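Local coordinates for elongation factor G (Thermus thermophilus, PDB 2DY1), which binds GTP and magnesium and probably acts as a GTPase translation elongation factor, promoting translocation on the ribosome, at residues A[30-35]-A[185-190]; A[402-407]-A[441-446]; A[459-464]-A[646-651]; A[624-629]-A[637-642]. One frame throughout, in Å; residues are numbered along the deposited sequence.

The four contacts are spread in space along an elongated chain, in the order 1, 2, 4, 3. Contact 1 is the one near the nucleotide: the side-chain position of G186 is about 13 Å from the bound GTP, yet it takes no part in the pocket. Contact 2 lies in the domain III range, its nearest atoms about 21 Å from those of contact 1. Contact 4 follows in the C-terminal range, about 14 Å from contact 2 at the nearest atoms. Contact 3 is farthest out, with its centre 73 Å from that of contact 1. Contacts 3 and 4 share strand 638-648, and contact 4 is nested inside the loop that contact 3 closes.

Contact 1 of 4, residues A[30-35]-A[185-190]; sequences LYKTGA and NGEERE
The ammonium end of K32 reaches over the carbonyl of G186 and donates a hydrogen bond from NZ to G186 O at 2.7 Å. The nitrogen lies above the carbonyl plane, 48° out of it. The same nitrogen forms a salt bridge with E187, whose OE2 is 3.4 Å from K32 NZ. Two waters bridge the same two groups. Each accepts from K32 NZ and donates to E187 OE2, and both lie 2.6 Å from K32 NZ. The lysine chain bends at chi2 (-62°) and again at chi3, which carries NZ across to the turn. The E187 chain bends at chi2 and brings its carboxylate back toward the lysine. With an alanine in place of K32, the G186 carbonyl would probably lose this donor and the E187 carboxylate its charged mate. Past K32, G34 closes helix 22-32 in a Schellman motif, with bonds from A35 N to L30 O and from G34 N to Y31 O. This helix follows the P-loop of the GTP-binding domain. K32 also packs on V261 and L262 of helix 261-271. The contact thus ties the end of helix 22-32 to the turn before strand 187-191 and the strand's first residue, at an outermost strand of the ten-stranded sheet.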
# COMPACT_ATOMS: atom_id res chain seq x y z
N LEU A 30 10.67 4.90 -24.56
CA LEU A 30 12.13 4.95 -24.45
C LEU A 30 12.78 4.65 -25.81
O LEU A 30 13.74 5.32 -26.23
CB LEU A 30 12.63 3.94 -23.40
CG LEU A 30 12.30 4.34 -21.95
CD1 LEU A 30 12.49 3.16 -21.00
CD2 LEU A 30 13.22 5.50 -21.53
N TYR A 31 12.24 3.66 -26.51
CA TYR A 31 12.77 3.31 -27.82
C TYR A 31 12.52 4.41 -28.86
O TYR A 31 13.47 4.85 -29.54
CB TYR A 31 12.16 1.99 -28.32
CG TYR A 31 12.47 1.71 -29.78
CD1 TYR A 31 11.47 1.76 -30.74
CD2 TYR A 31 13.78 1.45 -30.19
CE1 TYR A 31 11.76 1.58 -32.09
CE2 TYR A 31 14.08 1.27 -31.54
CZ TYR A 31 13.07 1.33 -32.48
OH TYR A 31 13.38 1.16 -33.81
N LYS A 32 11.28 4.90 -28.94
CA LYS A 32 10.96 5.89 -29.96
C LYS A 32 11.66 7.23 -29.80
O LYS A 32 11.89 7.92 -30.79
CB LYS A 32 9.45 6.10 -30.05
CG LYS A 32 8.68 4.94 -30.68
CD LYS A 32 9.11 4.70 -32.11
CE LYS A 32 8.02 5.09 -33.08
NZ LYS A 32 8.51 5.04 -34.49
N THR A 33 12.00 7.59 -28.56
CA THR A 33 12.71 8.85 -28.31
C THR A 33 14.22 8.66 -28.43
O THR A 33 14.99 9.62 -28.35
CB THR A 33 12.41 9.43 -26.90
OG1 THR A 33 12.73 8.46 -25.89
CG2 THR A 33 10.93 9.82 -26.77
N GLY A 34 14.66 7.41 -28.59
CA GLY A 34 16.08 7.14 -28.76
C GLY A 34 16.87 6.93 -27.49
O GLY A 34 18.11 6.91 -27.53
N ALA A 35 16.17 6.77 -26.36
CA ALA A 35 16.84 6.56 -25.07
C ALA A 35 17.51 5.19 -24.99
O ALA A 35 18.42 4.98 -24.17
CB ALA A 35 15.86 6.73 -23.92
N ASN A 185 4.83 -0.82 -38.88
CA ASN A 185 6.11 -1.00 -38.22
C ASN A 185 6.52 0.20 -37.36
O ASN A 185 7.67 0.63 -37.39
CB ASN A 185 7.19 -1.29 -39.26
CG ASN A 185 6.82 -2.44 -40.16
OD1 ASN A 185 6.46 -3.52 -39.69
ND2 ASN A 185 6.91 -2.22 -41.47
N GLY A 186 5.56 0.74 -36.61
CA GLY A 186 5.84 1.87 -35.74
C GLY A 186 6.06 3.20 -36.43
O GLY A 186 6.27 4.22 -35.76
N GLU A 187 6.01 3.18 -37.76
CA GLU A 187 6.20 4.39 -38.54
C GLU A 187 4.85 4.93 -38.98
O GLU A 187 4.02 4.20 -39.52
CB GLU A 187 7.07 4.11 -39.77
CG GLU A 187 8.50 3.68 -39.43
CD GLU A 187 9.19 4.60 -38.44
OE1 GLU A 187 9.09 5.84 -38.60
OE2 GLU A 187 9.83 4.10 -37.49
N GLU A 188 4.68 6.23 -38.77
CA GLU A 188 3.44 6.92 -39.07
C GLU A 188 3.40 7.67 -40.41
O GLU A 188 4.38 8.28 -40.81
CB GLU A 188 3.22 7.90 -37.92
CG GLU A 188 2.23 9.00 -38.12
CD GLU A 188 2.46 10.12 -37.12
OE1 GLU A 188 3.36 10.95 -37.36
OE2 GLU A 188 1.77 10.16 -36.08
N ARG A 189 2.26 7.58 -41.10
CA ARG A 189 2.05 8.35 -42.33
C ARG A 189 0.61 8.84 -42.27
O ARG A 189 -0.26 8.13 -41.76
CB ARG A 189 2.14 7.53 -43.59
CG ARG A 189 3.51 6.88 -43.96
CD ARG A 189 4.59 7.86 -44.50
NE ARG A 189 4.26 8.65 -45.72
CZ ARG A 189 4.56 8.37 -46.99
NH1 ARG A 189 4.23 9.22 -47.96
NH2 ARG A 189 5.13 7.21 -47.28
N GLU A 190 0.37 10.05 -42.75
CA GLU A 190 -0.98 10.61 -42.73
C GLU A 190 -1.87 9.78 -43.65
O GLU A 190 -1.42 9.26 -44.67
CB GLU A 190 -1.00 12.07 -43.19
CG GLU A 190 -2.35 12.74 -42.89
CD GLU A 190 -2.38 14.24 -43.15
OE1 GLU A 190 -1.31 14.86 -43.38
OE2 GLU A 190 -3.49 14.81 -43.11
O HOH W 1 10.90 5.43 -35.40
O HOH W 2 9.59 2.81 -35.20

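Contact 2 of 4, residues A[402-407]-A[441-446]; sequences LRKLLE and QDYGVE
Aromatic and apolar packing carries the contact between Y443 and K404. The lysine chain lies over one face of the Y443 ring, and K404 CD is 4.1 Å from the ring centroid, only 3° off the normal. This is a CH-pi contact. K404 CB comes closer still to the rim, 3.6 Å from Y443 CE2. L405 adds a looser apolar touch, with its CB 4.4 Å from Y443 CE2. K404 CG is anti to the carbonyl carbon (chi1 -71°), and the chain then runs extended as far as CE, which lets its methylenes pass across the ring. Polar bonds hold the ends. K404 NZ turns away to a salt bridge with E400. Y443 OH is hydrogen-bonded to V293 O on strand 285-294. A serine in place of Y443 would probably leave the K404 methylenes without the ring they cover and V293 O without its hydroxyl partner. The backbone turn is fixed by G444, with G444 N bonded to Q441 O at 2.9 Å. Helix 430-442 thus ends in a Schellman motif beside helix 392-408. Two helices packed on an antiparallel four-stranded sheet, in the order 2-3-1-4, form the ferredoxin-like alpha/beta sandwich of domain III.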
# COMPACT_ATOMS: atom_id res chain seq x y z
N LEU A 402 16.80 -7.52 6.84
CA LEU A 402 15.48 -6.94 7.11
C LEU A 402 15.59 -5.43 7.15
O LEU A 402 14.66 -4.74 6.72
CB LEU A 402 14.92 -7.44 8.44
CG LEU A 402 14.40 -8.88 8.41
CD1 LEU A 402 14.10 -9.32 9.84
CD2 LEU A 402 13.16 -8.98 7.55
N ARG A 403 16.70 -4.92 7.67
CA ARG A 403 16.87 -3.46 7.69
C ARG A 403 16.80 -2.93 6.25
O ARG A 403 16.09 -1.95 5.96
CB ARG A 403 18.21 -3.08 8.31
CG ARG A 403 18.37 -1.56 8.53
CD ARG A 403 19.82 -1.19 8.86
NE ARG A 403 20.69 -1.41 7.71
CZ ARG A 403 20.67 -0.67 6.60
NH1 ARG A 403 19.82 0.35 6.50
NH2 ARG A 403 21.45 -0.98 5.57
N LYS A 404 17.55 -3.56 5.35
CA LYS A 404 17.57 -3.17 3.94
C LYS A 404 16.17 -3.30 3.32
O LYS A 404 15.70 -2.43 2.59
CB LYS A 404 18.53 -4.05 3.13
CG LYS A 404 20.02 -3.81 3.39
CD LYS A 404 20.82 -4.63 2.37
CE LYS A 404 22.32 -4.38 2.50
NZ LYS A 404 22.89 -5.02 3.71
N LEU A 405 15.51 -4.42 3.61
CA LEU A 405 14.18 -4.67 3.06
C LEU A 405 13.19 -3.60 3.46
O LEU A 405 12.40 -3.14 2.62
CB LEU A 405 13.67 -6.03 3.53
CG LEU A 405 12.27 -6.44 3.03
CD1 LEU A 405 12.36 -6.80 1.54
CD2 LEU A 405 11.73 -7.61 3.83
N LEU A 406 13.21 -3.20 4.73
CA LEU A 406 12.26 -2.19 5.19
C LEU A 406 12.64 -0.79 4.74
O LEU A 406 11.78 0.09 4.69
CB LEU A 406 12.08 -2.27 6.73
CG LEU A 406 11.02 -3.22 7.30
CD1 LEU A 406 9.64 -2.63 7.06
CD2 LEU A 406 11.11 -4.61 6.66
N GLU A 407 13.92 -0.55 4.44
CA GLU A 407 14.31 0.76 3.90
C GLU A 407 13.72 0.86 2.51
O GLU A 407 13.16 1.90 2.11
CB GLU A 407 15.82 0.89 3.74
CG GLU A 407 16.57 1.30 4.95
CD GLU A 407 16.14 2.66 5.46
OE1 GLU A 407 15.91 3.60 4.65
OE2 GLU A 407 16.04 2.79 6.69
N GLN A 441 16.17 -13.14 -0.11
CA GLN A 441 17.05 -14.11 -0.79
C GLN A 441 18.10 -13.36 -1.65
O GLN A 441 19.25 -13.78 -1.74
CB GLN A 441 16.19 -15.05 -1.65
CG GLN A 441 16.93 -15.92 -2.66
CD GLN A 441 15.94 -16.69 -3.55
OE1 GLN A 441 15.00 -16.11 -4.14
NE2 GLN A 441 16.15 -18.00 -3.65
N ASP A 442 17.71 -12.26 -2.29
CA ASP A 442 18.65 -11.49 -3.10
C ASP A 442 19.74 -10.93 -2.22
O ASP A 442 20.86 -10.73 -2.68
CB ASP A 442 17.98 -10.29 -3.79
CG ASP A 442 16.90 -10.69 -4.75
OD1 ASP A 442 16.84 -11.86 -5.17
OD2 ASP A 442 16.09 -9.79 -5.12
N TYR A 443 19.38 -10.65 -0.97
CA TYR A 443 20.33 -10.09 -0.01
C TYR A 443 21.15 -11.18 0.67
O TYR A 443 21.96 -10.90 1.56
CB TYR A 443 19.61 -9.27 1.07
CG TYR A 443 18.86 -8.05 0.55
CD1 TYR A 443 19.30 -7.35 -0.56
CD2 TYR A 443 17.73 -7.57 1.23
CE1 TYR A 443 18.65 -6.19 -1.00
CE2 TYR A 443 17.07 -6.41 0.80
CZ TYR A 443 17.54 -5.73 -0.30
OH TYR A 443 16.95 -4.54 -0.69
N GLY A 444 20.94 -12.43 0.25
CA GLY A 444 21.73 -13.54 0.80
C GLY A 444 21.14 -14.28 1.99
O GLY A 444 21.82 -15.07 2.65
N VAL A 445 19.86 -14.07 2.25
CA VAL A 445 19.23 -14.69 3.40
C VAL A 445 18.03 -15.54 3.05
O VAL A 445 17.13 -15.07 2.36
CB VAL A 445 18.79 -13.59 4.40
CG1 VAL A 445 18.20 -14.21 5.66
CG2 VAL A 445 20.00 -12.70 4.74
N GLU A 446 18.03 -16.79 3.49
CA GLU A 446 16.89 -17.66 3.27
C GLU A 446 15.97 -17.60 4.48
O GLU A 446 16.38 -17.91 5.60
CB GLU A 446 17.33 -19.12 3.06
CG GLU A 446 18.06 -19.38 1.75
CD GLU A 446 18.56 -20.81 1.67
OE1 GLU A 446 19.66 -21.09 2.20
OE2 GLU A 446 17.83 -21.64 1.11

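Contact 3 of 4, residues A[459-464]-A[646-651]; sequences TIKKVA and YAEVPP
The side chains of K461 and E648 approach across the surface from opposite directions, CE and NZ of the lysine lying against the carboxylate. The closer-packed part is small. K461 CE is 3.2 Å from E648 OE1 and 3.3 Å from E648 OE2. The last methylene therefore faces both oxygens almost equally. The ammonium group favours one of them: K461 NZ is 3.2 Å from E648 OE1 and 4.1 Å from E648 OE2. The K461-E648 pair is a salt bridge, and its hydrogen bond is weak. Both chains are extended beyond CG. With chi2, chi3 and chi4 of K461 all near 180°, the chain reaches out almost straight to the carboxylate. In E648 CG is anti to the carbonyl carbon (chi1 -50°), and the straight chain holds the carboxylate out toward the lysine.

The rest is loose. Both residues are exposed, and the two segments bury just 97 Å² between them. The backbone on the lysine side is held more firmly: K461 bonds to A567 and H568, and its side chain packs on V570. On the other side V649 is buried and touches E573, and P650 is the N-cap of helix 651-663. The charge pair thus spans the ends of strands 457-460 and 638-648. Both strands pair antiparallel with the long strand 569-583. The charge pair links the domain IV range to the C-terminal range of EF-G, in an antiparallel sheet to which both ranges contribute strands.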
# COMPACT_ATOMS: atom_id res chain seq x y z
N THR A 459 -9.49 -17.40 31.21
CA THR A 459 -10.28 -16.64 32.16
C THR A 459 -10.88 -17.62 33.16
O THR A 459 -10.57 -18.82 33.12
CB THR A 459 -11.39 -15.81 31.48
OG1 THR A 459 -11.91 -14.85 32.42
CG2 THR A 459 -12.53 -16.69 30.98
N ILE A 460 -11.70 -17.11 34.07
CA ILE A 460 -12.31 -17.97 35.09
C ILE A 460 -13.83 -17.94 35.05
O ILE A 460 -14.43 -16.94 34.65
CB ILE A 460 -11.83 -17.57 36.50
CG1 ILE A 460 -12.02 -16.07 36.72
CG2 ILE A 460 -10.37 -17.94 36.68
CD1 ILE A 460 -11.70 -15.61 38.16
N LYS A 461 -14.46 -19.03 35.49
CA LYS A 461 -15.91 -19.12 35.48
C LYS A 461 -16.59 -19.04 36.85
O LYS A 461 -17.80 -18.83 36.94
CB LYS A 461 -16.35 -20.40 34.77
CG LYS A 461 -16.25 -20.35 33.24
CD LYS A 461 -16.89 -21.58 32.62
CE LYS A 461 -17.04 -21.44 31.11
NZ LYS A 461 -17.69 -22.65 30.50
N LYS A 462 -15.82 -19.22 37.92
CA LYS A 462 -16.39 -19.14 39.25
C LYS A 462 -15.49 -18.43 40.24
O LYS A 462 -14.27 -18.33 40.05
CB LYS A 462 -16.75 -20.54 39.78
CG LYS A 462 -15.58 -21.44 40.11
CD LYS A 462 -16.07 -22.79 40.64
CE LYS A 462 -14.92 -23.71 41.00
NZ LYS A 462 -15.38 -25.00 41.59
N VAL A 463 -16.10 -17.92 41.31
CA VAL A 463 -15.37 -17.21 42.34
C VAL A 463 -14.56 -18.18 43.17
O VAL A 463 -14.98 -19.32 43.39
CB VAL A 463 -16.33 -16.45 43.27
CG1 VAL A 463 -15.54 -15.75 44.37
CG2 VAL A 463 -17.15 -15.44 42.48
N ALA A 464 -13.40 -17.73 43.64
CA ALA A 464 -12.55 -18.53 44.48
C ALA A 464 -11.64 -17.60 45.28
O ALA A 464 -11.41 -16.46 44.89
CB ALA A 464 -11.72 -19.51 43.64
N TYR A 646 -12.92 -11.83 22.53
CA TYR A 646 -12.47 -13.18 22.86
C TYR A 646 -13.70 -13.98 23.27
O TYR A 646 -14.64 -13.44 23.84
CB TYR A 646 -11.48 -13.17 24.03
CG TYR A 646 -10.03 -13.03 23.60
CD1 TYR A 646 -9.49 -11.79 23.29
CD2 TYR A 646 -9.23 -14.16 23.44
CE1 TYR A 646 -8.17 -11.67 22.83
CE2 TYR A 646 -7.92 -14.06 22.98
CZ TYR A 646 -7.40 -12.82 22.67
OH TYR A 646 -6.12 -12.73 22.20
N ALA A 647 -13.71 -15.26 22.95
CA ALA A 647 -14.84 -16.11 23.30
C ALA A 647 -14.29 -17.45 23.73
O ALA A 647 -13.18 -17.82 23.35
CB ALA A 647 -15.78 -16.28 22.11
N GLU A 648 -15.05 -18.17 24.54
CA GLU A 648 -14.62 -19.47 25.01
C GLU A 648 -14.49 -20.42 23.82
O GLU A 648 -15.34 -20.45 22.93
CB GLU A 648 -15.63 -20.02 26.02
CG GLU A 648 -15.97 -19.01 27.13
CD GLU A 648 -16.99 -19.53 28.14
OE1 GLU A 648 -17.47 -20.68 27.98
OE2 GLU A 648 -17.30 -18.79 29.10
N VAL A 649 -13.41 -21.20 23.82
CA VAL A 649 -13.15 -22.17 22.77
C VAL A 649 -14.03 -23.40 22.99
O VAL A 649 -14.11 -23.92 24.10
CB VAL A 649 -11.67 -22.62 22.81
CG1 VAL A 649 -11.42 -23.72 21.78
CG2 VAL A 649 -10.76 -21.42 22.54
N PRO A 650 -14.73 -23.86 21.93
CA PRO A 650 -15.58 -25.04 22.10
C PRO A 650 -14.83 -26.14 22.85
O PRO A 650 -13.65 -26.39 22.58
CB PRO A 650 -15.92 -25.40 20.66
CG PRO A 650 -16.07 -24.04 20.03
CD PRO A 650 -14.86 -23.29 20.58
N PRO A 651 -15.50 -26.80 23.81
CA PRO A 651 -14.92 -27.87 24.63
C PRO A 651 -14.03 -28.85 23.88
O PRO A 651 -12.97 -29.24 24.37
CB PRO A 651 -16.15 -28.54 25.22
CG PRO A 651 -17.10 -27.40 25.38
CD PRO A 651 -16.94 -26.67 24.06

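Contact 4 of 4, residues A[624-629]-A[637-642]; sequences EYYKAL and GAYTLE
Helix 625-629 and strand 638-642 run nearly antiparallel, at 163°, with their axes 9.3 Å apart at closest approach. Y639 fills the space between them. The edge of the Y625 ring points at one face of the Y639 ring in a T-shaped (edge-to-face) stack, the planes at 84° and the centroids 5.7 Å apart. Y625 CD1 lies 4.1 Å from Y639 CG. At the edge of the Y639 ring, L629 CD2 packs 3.6 Å from Y639 CD2. The same methyl rests on the backbone, 3.5 Å from A638 C. Y639 CG sits between the backbone N and the carbonyl carbon (chi1 82°), which carries the ring obliquely across the helix, with its hydroxyl end at Y626. There Y639 OH comes 3.3 Å from Y626 CB. A water accepts from Y626 N at 3.0 Å and has a weak bond to Y639 OH. L629 and G637 lie close, and a side chain at G637 would crowd L629 CG. Within segment 624-629, K627 NZ forms a salt bridge with E624 OE2. Y625 and L629 also pack on V580 of strand 569-583, the antiparallel partner of strand 638-648. Y625 reaches helix 587-596 through V590, D593 and L594, while Y626 touches V383 and V385 of strand 383-389.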
# COMPACT_ATOMS: atom_id res chain seq x y z
N GLU A 624 -5.25 -17.74 6.98
CA GLU A 624 -4.84 -17.79 5.58
C GLU A 624 -6.04 -17.63 4.67
O GLU A 624 -6.03 -18.12 3.55
CB GLU A 624 -4.11 -19.10 5.25
CG GLU A 624 -2.78 -19.21 5.95
CD GLU A 624 -1.84 -20.17 5.27
OE1 GLU A 624 -2.21 -21.35 5.12
OE2 GLU A 624 -0.74 -19.74 4.89
N TYR A 625 -7.06 -16.93 5.15
CA TYR A 625 -8.24 -16.71 4.34
C TYR A 625 -7.81 -15.98 3.06
O TYR A 625 -8.36 -16.21 1.99
CB TYR A 625 -9.28 -15.89 5.12
CG TYR A 625 -10.66 -15.90 4.50
CD1 TYR A 625 -11.28 -14.71 4.12
CD2 TYR A 625 -11.35 -17.10 4.30
CE1 TYR A 625 -12.56 -14.72 3.54
CE2 TYR A 625 -12.62 -17.12 3.72
CZ TYR A 625 -13.22 -15.93 3.34
OH TYR A 625 -14.47 -15.94 2.77
N TYR A 626 -6.79 -15.12 3.17
CA TYR A 626 -6.32 -14.37 2.02
C TYR A 626 -5.86 -15.28 0.88
O TYR A 626 -5.92 -14.89 -0.28
CB TYR A 626 -5.18 -13.40 2.41
CG TYR A 626 -3.84 -14.04 2.75
CD1 TYR A 626 -3.62 -14.64 3.99
CD2 TYR A 626 -2.79 -14.01 1.83
CE1 TYR A 626 -2.39 -15.18 4.31
CE2 TYR A 626 -1.55 -14.56 2.14
CZ TYR A 626 -1.35 -15.14 3.38
OH TYR A 626 -0.12 -15.66 3.69
N LYS A 627 -5.42 -16.50 1.21
CA LYS A 627 -4.97 -17.44 0.18
C LYS A 627 -6.12 -18.18 -0.48
O LYS A 627 -6.04 -18.55 -1.65
CB LYS A 627 -3.99 -18.47 0.76
CG LYS A 627 -2.62 -17.92 1.14
CD LYS A 627 -1.66 -19.05 1.52
CE LYS A 627 -0.29 -18.51 1.87
NZ LYS A 627 0.64 -19.58 2.35
N ALA A 628 -7.19 -18.40 0.27
CA ALA A 628 -8.34 -19.14 -0.23
C ALA A 628 -9.42 -18.32 -0.92
O ALA A 628 -10.14 -18.83 -1.78
CB ALA A 628 -8.96 -19.94 0.92
N LEU A 629 -9.55 -17.05 -0.55
CA LEU A 629 -10.60 -16.21 -1.13
C LEU A 629 -10.66 -16.19 -2.65
O LEU A 629 -11.75 -16.28 -3.23
CB LEU A 629 -10.50 -14.78 -0.61
CG LEU A 629 -11.72 -13.94 -1.01
CD1 LEU A 629 -13.00 -14.57 -0.45
CD2 LEU A 629 -11.55 -12.52 -0.52
N GLY A 637 -13.45 -11.76 -5.42
CA GLY A 637 -13.71 -11.41 -4.04
C GLY A 637 -12.69 -10.53 -3.34
O GLY A 637 -11.54 -10.41 -3.76
N ALA A 638 -13.14 -9.91 -2.26
CA ALA A 638 -12.32 -9.03 -1.42
C ALA A 638 -12.80 -9.30 -0.00
O ALA A 638 -13.90 -9.81 0.20
CB ALA A 638 -12.53 -7.57 -1.80
N TYR A 639 -12.00 -8.95 0.99
CA TYR A 639 -12.40 -9.20 2.37
C TYR A 639 -11.67 -8.29 3.35
O TYR A 639 -10.63 -7.71 3.02
CB TYR A 639 -12.07 -10.65 2.74
CG TYR A 639 -10.62 -10.83 3.13
CD1 TYR A 639 -10.21 -10.65 4.46
CD2 TYR A 639 -9.64 -11.08 2.17
CE1 TYR A 639 -8.85 -10.69 4.81
CE2 TYR A 639 -8.29 -11.12 2.51
CZ TYR A 639 -7.90 -10.92 3.82
OH TYR A 639 -6.56 -10.91 4.14
N THR A 640 -12.22 -8.18 4.55
CA THR A 640 -11.60 -7.41 5.62
C THR A 640 -11.82 -8.21 6.91
O THR A 640 -12.89 -8.78 7.12
CB THR A 640 -12.25 -6.01 5.82
OG1 THR A 640 -13.60 -6.17 6.27
CG2 THR A 640 -12.21 -5.21 4.52
N LEU A 641 -10.78 -8.27 7.74
CA LEU A 641 -10.85 -8.97 9.02
C LEU A 641 -10.49 -7.97 10.11
O LEU A 641 -9.52 -7.22 9.97
CB LEU A 641 -9.86 -10.14 9.06
CG LEU A 641 -10.28 -11.48 8.47
CD1 LEU A 641 -9.06 -12.42 8.38
CD2 LEU A 641 -11.37 -12.09 9.34
N GLU A 642 -11.27 -7.94 11.18
CA GLU A 642 -10.99 -7.03 12.28
C GLU A 642 -11.33 -7.71 13.60
O GLU A 642 -12.33 -8.42 13.70
CB GLU A 642 -11.82 -5.74 12.15
CG GLU A 642 -11.45 -4.87 10.97
CD GLU A 642 -12.18 -3.53 10.98
OE1 GLU A 642 -11.87 -2.68 10.11
OE2 GLU A 642 -13.05 -3.33 11.85
O HOH W 3 -6.32 -13.94 5.87